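PDB 4TVI: aminotransferase, class IV from Brucella abortus, which probably transfers the amino group of leucine, isoleucine or valine to 2-oxoglutarate, using pyridoxal 5'-phosphate as cofactor. Local coordinates for residues A[241-246]-A[274-279]; A[74-79]-A[304-309]. One frame throughout, in Å; residues are numbered along the deposited sequence.

Contact 1 of 2, residues A[241-246]-A[274-279]; sequences ITRQRV and FSTGNM
Thr242 and Arg243, in the first turn of helix 241-252, lie beside Gly277 and Thr276 of segment 274-279, with the CA atoms of Thr242 and Gly277 5.4 Å apart. The axes of helix 241-246 and strand 274-277 come within 6.7 Å, their N-to-C directions 117° apart. A water fastens the pair: it accepts a hydrogen bond from Arg243 N (2.9 Å) and is hydrogen-bonded to Thr276 OG1 (2.8 Å). Thr276 can serve it because its chi1 of 63° sets OG1 between the backbone N and the carbonyl carbon, where OG1 also packs 3.4 Å from Arg243 CA. Its methyl, CG2, meets the Val246 side chain tip to tip, CG2 to CG2 at 3.8 Å, while Val246 CG1 lies at the edge of the Phe274 ring. Thr242 rests both branches on the Gly277 backbone. Its OG1, 3.3 Å from Gly277 C, is hydrogen-bonded to the phosphate of the lysine-bound cofactor at position 180, which Ile241 N also binds; the helix thus starts at the phosphate-binding site. Strand 219-224 pairs with strand 272-277 and adds Asn219 and Phe221 against Thr276, and Tyr306 of helix 297-310 touches Thr242.

Contact 2 of 2, residues A[74-79]-A[304-309]; sequences VTPDLD and ALYWEW
Tyr306 and Trp309 both hold CG anti to the backbone N (chi1 -172° and 165°), which carries their rings from helix 297-310 to Pro76 and Asp77. These two are the central residues of a type II beta turn, Thr75 to Leu78, that leads into helix 78-91; Asp77 occupies the N-cap position, although its carboxylate makes no capping bond. The turn is closed by Leu78 N bonding to Thr75 O at 3.2 Å. Pro76 lays its ring atoms against both aromatics: CB is 3.4 Å from Trp309 CZ3, and CG is 3.4 Å from Tyr306 OH, with the proline and tyrosine side chains crossing at about a right angle. Asp77 meets the far end of the indole, OD2 lying 3.6 Å from Trp309 CH2, and the carboxylate plane is inclined 41° to the ring. This buried acid has its charge partner on helix 241-252, where Arg245 forms a salt bridge with OD1; that bridge would be expected to favour the ionised carboxylate. The other oxygen is tied to the tyrosine through solvent: one water, in the plane of the Tyr306 ring at its edge, donates to Asp77 OD2 at 2.6 Å and is hydrogen-bonded to Tyr306 OH at 2.6 Å.

From the N terminus, the chain first passes the turn at 74-79 and enters helix 78-91; contact 2 closes only when residues 304-309 of helix 297-310 return to that turn, with 224 residues between the two segments. Contact 1 forms wholly within this span, closing a loop of 27 residues between segments 241-246 and 274-279, so the two loops nest without crossing. Their centres are 10 Å apart, and Arg245 joins them: besides its bridge to Asp77, its CG packs 3.6 Å from Tyr306 CE2. Together they tie the cofactor-phosphate end of helix 241-252, a strand of the mixed sheet, the turn before helix 78-91 and the C-terminal helix.

Contact 1 of 2, residues A[241-246]-A[274-279]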
loop_
_atom_site.group_PDB
_atom_site.type_symbol
_atom_site.label_atom_id
_atom_site.label_comp_id
_atom_site.label_asym_id
_atom_site.label_seq_id
_atom_site.Cartn_x
_atom_site.Cartn_y
_atom_site.Cartn_z
ATOM N N ILE A 241 4.674 2.405 20.181
ATOM C CA ILE A 241 4.133 2.495 21.529
ATOM C C ILE A 241 4.963 1.663 22.505
ATOM O O ILE A 241 5.187 2.071 23.649
ATOM C CB ILE A 241 2.663 2.045 21.557
ATOM C CG1 ILE A 241 1.800 3.074 20.828
ATOM C CG2 ILE A 241 2.170 1.868 22.988
ATOM C CD1 ILE A 241 0.402 2.631 20.620
ATOM N N THR A 242 5.427 0.501 22.050
ATOM C CA THR A 242 6.283 -0.343 22.879
ATOM C C THR A 242 7.617 0.358 23.106
ATOM O O THR A 242 8.159 0.342 24.210
ATOM C CB THR A 242 6.536 -1.718 22.240
ATOM O OG1 THR A 242 5.328 -2.202 21.639
ATOM C CG2 THR A 242 7.023 -2.711 23.293
ATOM N N ARG A 243 8.125 0.974 22.043
ATOM C CA ARG A 243 9.359 1.761 22.077
ATOM C C ARG A 243 9.318 2.838 23.155
ATOM O O ARG A 243 10.228 2.936 23.979
ATOM C CB ARG A 243 9.605 2.407 20.707
ATOM C CG ARG A 243 10.712 3.464 20.684
ATOM C CD ARG A 243 10.626 4.294 19.411
ATOM N NE ARG A 243 11.710 5.264 19.324
ATOM C CZ ARG A 243 11.696 6.452 19.912
ATOM N NH1 ARG A 243 10.640 6.833 20.627
ATOM N NH2 ARG A 243 12.742 7.258 19.788
ATOM N N GLN A 244 8.248 3.630 23.156
ATOM C CA GLN A 244 8.081 4.703 24.131
ATOM C C GLN A 244 7.998 4.157 25.553
ATOM O O GLN A 244 8.532 4.754 26.484
ATOM C CB GLN A 244 6.825 5.518 23.819
ATOM C CG GLN A 244 6.851 6.234 22.474
ATOM C CD GLN A 244 5.501 6.823 22.113
ATOM O OE1 GLN A 244 4.800 7.375 22.963
ATOM N NE2 GLN A 244 5.119 6.690 20.849
ATOM N N ARG A 245 7.319 3.025 25.715
ATOM C CA ARG A 245 7.162 2.420 27.030
ATOM C C ARG A 245 8.510 1.963 27.574
ATOM O O ARG A 245 8.822 2.196 28.742
ATOM C CB ARG A 245 6.184 1.241 26.978
ATOM C CG ARG A 245 5.927 0.600 28.347
ATOM C CD ARG A 245 5.337 1.618 29.325
ATOM N NE ARG A 245 4.058 2.133 28.848
ATOM C CZ ARG A 245 3.368 3.108 29.432
ATOM N NH1 ARG A 245 3.832 3.692 30.532
ATOM N NH2 ARG A 245 2.210 3.497 28.913
ATOM N N VAL A 246 9.303 1.318 26.720
ATOM C CA VAL A 246 10.625 0.820 27.101
ATOM C C VAL A 246 11.589 1.969 27.442
ATOM O O VAL A 246 12.347 1.896 28.420
ATOM C CB VAL A 246 11.226 -0.059 25.979
ATOM C CG1 VAL A 246 12.717 -0.316 26.208
ATOM C CG2 VAL A 246 10.456 -1.371 25.861
ATOM N N PHE A 274 18.751 -4.608 20.198
ATOM C CA PHE A 274 17.452 -5.247 20.373
ATOM C C PHE A 274 16.335 -4.470 19.686
ATOM O O PHE A 274 16.536 -3.353 19.208
ATOM C CB PHE A 274 17.143 -5.449 21.864
ATOM C CG PHE A 274 16.919 -4.175 22.647
ATOM C CD1 PHE A 274 17.981 -3.530 23.272
ATOM C CD2 PHE A 274 15.639 -3.664 22.819
ATOM C CE1 PHE A 274 17.774 -2.379 24.016
ATOM C CE2 PHE A 274 15.423 -2.512 23.564
ATOM C CZ PHE A 274 16.495 -1.873 24.167
ATOM N N SER A 275 15.165 -5.089 19.601
ATOM C CA SER A 275 14.022 -4.446 18.974
ATOM C C SER A 275 12.838 -4.424 19.932
ATOM O O SER A 275 12.783 -5.205 20.890
ATOM C CB SER A 275 13.643 -5.160 17.678
ATOM O OG SER A 275 13.094 -6.438 17.938
ATOM N N THR A 276 11.902 -3.512 19.677
ATOM C CA THR A 276 10.656 -3.454 20.431
ATOM C C THR A 276 9.484 -3.461 19.465
ATOM O O THR A 276 9.592 -2.990 18.335
ATOM C CB THR A 276 10.559 -2.206 21.337
ATOM O OG1 THR A 276 10.573 -1.022 20.527
ATOM C CG2 THR A 276 11.715 -2.161 22.337
ATOM N N GLY A 277 8.362 -4.006 19.910
ATOM C CA GLY A 277 7.190 -4.099 19.067
ATOM C C GLY A 277 6.089 -4.816 19.807
ATOM O O GLY A 277 6.334 -5.422 20.843
ATOM N N ASN A 278 4.874 -4.751 19.286
ATOM C CA ASN A 278 3.739 -5.305 20.002
ATOM C C ASN A 278 3.798 -6.804 20.270
ATOM O O ASN A 278 3.414 -7.255 21.347
ATOM C CB ASN A 278 2.449 -5.010 19.241
ATOM C CG ASN A 278 1.285 -5.797 19.782
ATOM O OD1 ASN A 278 0.951 -5.688 20.962
ATOM N ND2 ASN A 278 0.669 -6.614 18.930
ATOM N N MET A 279 4.270 -7.573 19.294
ATOM C CA MET A 279 4.127 -9.028 19.353
ATOM C C MET A 279 4.890 -9.687 20.503
ATOM O O MET A 279 4.356 -10.577 21.171
ATOM C CB MET A 279 4.545 -9.663 18.028
ATOM C CG MET A 279 4.196 -11.137 17.958
ATOM S SD MET A 279 2.404 -11.402 17.929
ATOM C CE MET A 279 1.948 -10.403 16.521
HETATM O O HOH W 1 8.063 -0.288 19.397
#

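Contact 2 of 2, residues A[74-79]-A[304-309]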
loop_
_atom_site.group_PDB
_atom_site.type_symbol
_atom_site.label_atom_id
_atom_site.label_comp_id
_atom_site.label_asym_id
_atom_site.label_seq_id
_atom_site.Cartn_x
_atom_site.Cartn_y
_atom_site.Cartn_z
ATOM N N VAL A 74 -2.476 -10.034 31.008
ATOM C CA VAL A 74 -2.466 -8.576 30.963
ATOM C C VAL A 74 -2.424 -8.049 29.526
ATOM O O VAL A 74 -1.966 -8.741 28.616
ATOM C CB VAL A 74 -1.274 -7.991 31.775
ATOM C CG1 VAL A 74 -1.370 -8.430 33.237
ATOM C CG2 VAL A 74 0.058 -8.409 31.177
ATOM N N THR A 75 -2.904 -6.819 29.336
ATOM C CA THR A 75 -2.975 -6.194 28.015
ATOM C C THR A 75 -2.354 -4.798 28.017
ATOM O O THR A 75 -3.061 -3.802 27.831
ATOM C CB THR A 75 -4.435 -6.073 27.529
ATOM O OG1 THR A 75 -5.190 -5.300 28.477
ATOM C CG2 THR A 75 -5.079 -7.446 27.390
ATOM N N PRO A 76 -1.029 -4.719 28.224
ATOM C CA PRO A 76 -0.353 -3.422 28.366
ATOM C C PRO A 76 -0.522 -2.512 27.158
ATOM O O PRO A 76 -0.424 -2.965 26.015
ATOM C CB PRO A 76 1.118 -3.809 28.555
ATOM C CG PRO A 76 1.236 -5.179 27.987
ATOM C CD PRO A 76 -0.079 -5.841 28.286
ATOM N N ASP A 77 -0.799 -1.240 27.431
ATOM C CA ASP A 77 -0.921 -0.206 26.407
ATOM C C ASP A 77 -1.999 -0.518 25.370
ATOM O O ASP A 77 -1.937 -0.028 24.238
ATOM C CB ASP A 77 0.426 0.025 25.704
ATOM C CG ASP A 77 1.350 0.947 26.497
ATOM O OD1 ASP A 77 0.836 1.870 27.162
ATOM O OD2 ASP A 77 2.586 0.745 26.461
ATOM N N LEU A 78 -2.983 -1.326 25.755
ATOM C CA LEU A 78 -4.135 -1.582 24.888
ATOM C C LEU A 78 -4.843 -0.270 24.554
ATOM O O LEU A 78 -5.368 -0.099 23.453
ATOM C CB LEU A 78 -5.117 -2.564 25.538
ATOM C CG LEU A 78 -6.451 -2.768 24.804
ATOM C CD1 LEU A 78 -6.219 -3.233 23.366
ATOM C CD2 LEU A 78 -7.334 -3.763 25.552
ATOM N N ASP A 79 -4.864 0.653 25.512
ATOM C CA ASP A 79 -5.545 1.923 25.307
ATOM C C ASP A 79 -4.826 2.764 24.258
ATOM O O ASP A 79 -5.467 3.380 23.406
ATOM C CB ASP A 79 -5.674 2.697 26.624
ATOM C CG ASP A 79 -4.339 2.881 27.344
ATOM O OD1 ASP A 79 -3.394 2.105 27.097
ATOM O OD2 ASP A 79 -4.240 3.808 28.172
ATOM N N ALA A 304 12.829 -7.148 31.342
ATOM C CA ALA A 304 12.397 -7.388 32.718
ATOM C C ALA A 304 11.562 -6.219 33.225
ATOM O O ALA A 304 10.521 -6.412 33.854
ATOM C CB ALA A 304 13.600 -7.618 33.626
ATOM N N LEU A 305 12.025 -5.008 32.932
ATOM C CA LEU A 305 11.333 -3.793 33.344
ATOM C C LEU A 305 9.956 -3.693 32.705
ATOM O O LEU A 305 9.003 -3.245 33.340
ATOM C CB LEU A 305 12.160 -2.559 32.982
ATOM C CG LEU A 305 13.431 -2.336 33.801
ATOM C CD1 LEU A 305 14.279 -1.223 33.187
ATOM C CD2 LEU A 305 13.071 -2.022 35.246
ATOM N N TYR A 306 9.852 -4.114 31.448
ATOM C CA TYR A 306 8.573 -4.068 30.761
ATOM C C TYR A 306 7.581 -5.005 31.442
ATOM O O TYR A 306 6.439 -4.629 31.701
ATOM C CB TYR A 306 8.715 -4.435 29.283
ATOM C CG TYR A 306 7.436 -4.201 28.516
ATOM C CD1 TYR A 306 6.443 -5.173 28.472
ATOM C CD2 TYR A 306 7.203 -2.992 27.868
ATOM C CE1 TYR A 306 5.260 -4.958 27.789
ATOM C CE2 TYR A 306 6.019 -2.767 27.180
ATOM C CZ TYR A 306 5.051 -3.758 27.147
ATOM O OH TYR A 306 3.869 -3.549 26.470
ATOM N N TRP A 307 8.024 -6.227 31.723
ATOM C CA TRP A 307 7.168 -7.230 32.355
ATOM C C TRP A 307 6.726 -6.808 33.756
ATOM O O TRP A 307 5.587 -7.066 34.144
ATOM C CB TRP A 307 7.888 -8.577 32.411
ATOM C CG TRP A 307 7.381 -9.559 31.404
ATOM C CD1 TRP A 307 6.664 -10.695 31.650
ATOM C CD2 TRP A 307 7.536 -9.480 29.985
ATOM N NE1 TRP A 307 6.374 -11.335 30.471
ATOM C CE2 TRP A 307 6.896 -10.608 29.431
ATOM C CE3 TRP A 307 8.158 -8.569 29.125
ATOM C CZ2 TRP A 307 6.861 -10.849 28.059
ATOM C CZ3 TRP A 307 8.119 -8.810 27.759
ATOM C CH2 TRP A 307 7.475 -9.940 27.241
ATOM N N GLU A 308 7.613 -6.147 34.504
ATOM C CA GLU A 308 7.251 -5.660 35.834
ATOM C C GLU A 308 6.116 -4.666 35.747
ATOM O O GLU A 308 5.111 -4.792 36.446
ATOM C CB GLU A 308 8.419 -4.976 36.549
ATOM C CG GLU A 308 7.933 -4.227 37.805
ATOM C CD GLU A 308 8.985 -3.335 38.438
ATOM O OE1 GLU A 308 9.815 -2.766 37.695
ATOM O OE2 GLU A 308 8.979 -3.187 39.680
ATOM N N TRP A 309 6.288 -3.668 34.884
ATOM C CA TRP A 309 5.274 -2.642 34.709
ATOM C C TRP A 309 3.966 -3.232 34.194
ATOM O O TRP A 309 2.884 -2.850 34.640
ATOM C CB TRP A 309 5.768 -1.552 33.756
ATOM C CG TRP A 309 4.662 -0.683 33.277
ATOM C CD1 TRP A 309 4.086 0.359 33.947
ATOM C CD2 TRP A 309 3.981 -0.780 32.023
ATOM N NE1 TRP A 309 3.087 0.913 33.188
ATOM C CE2 TRP A 309 3.004 0.236 31.999
ATOM C CE3 TRP A 309 4.101 -1.629 30.916
ATOM C CZ2 TRP A 309 2.152 0.426 30.911
ATOM C CZ3 TRP A 309 3.257 -1.437 29.841
ATOM C CH2 TRP A 309 2.291 -0.421 29.847
HETATM O O HOH W 2 3.846 -1.242 25.329
#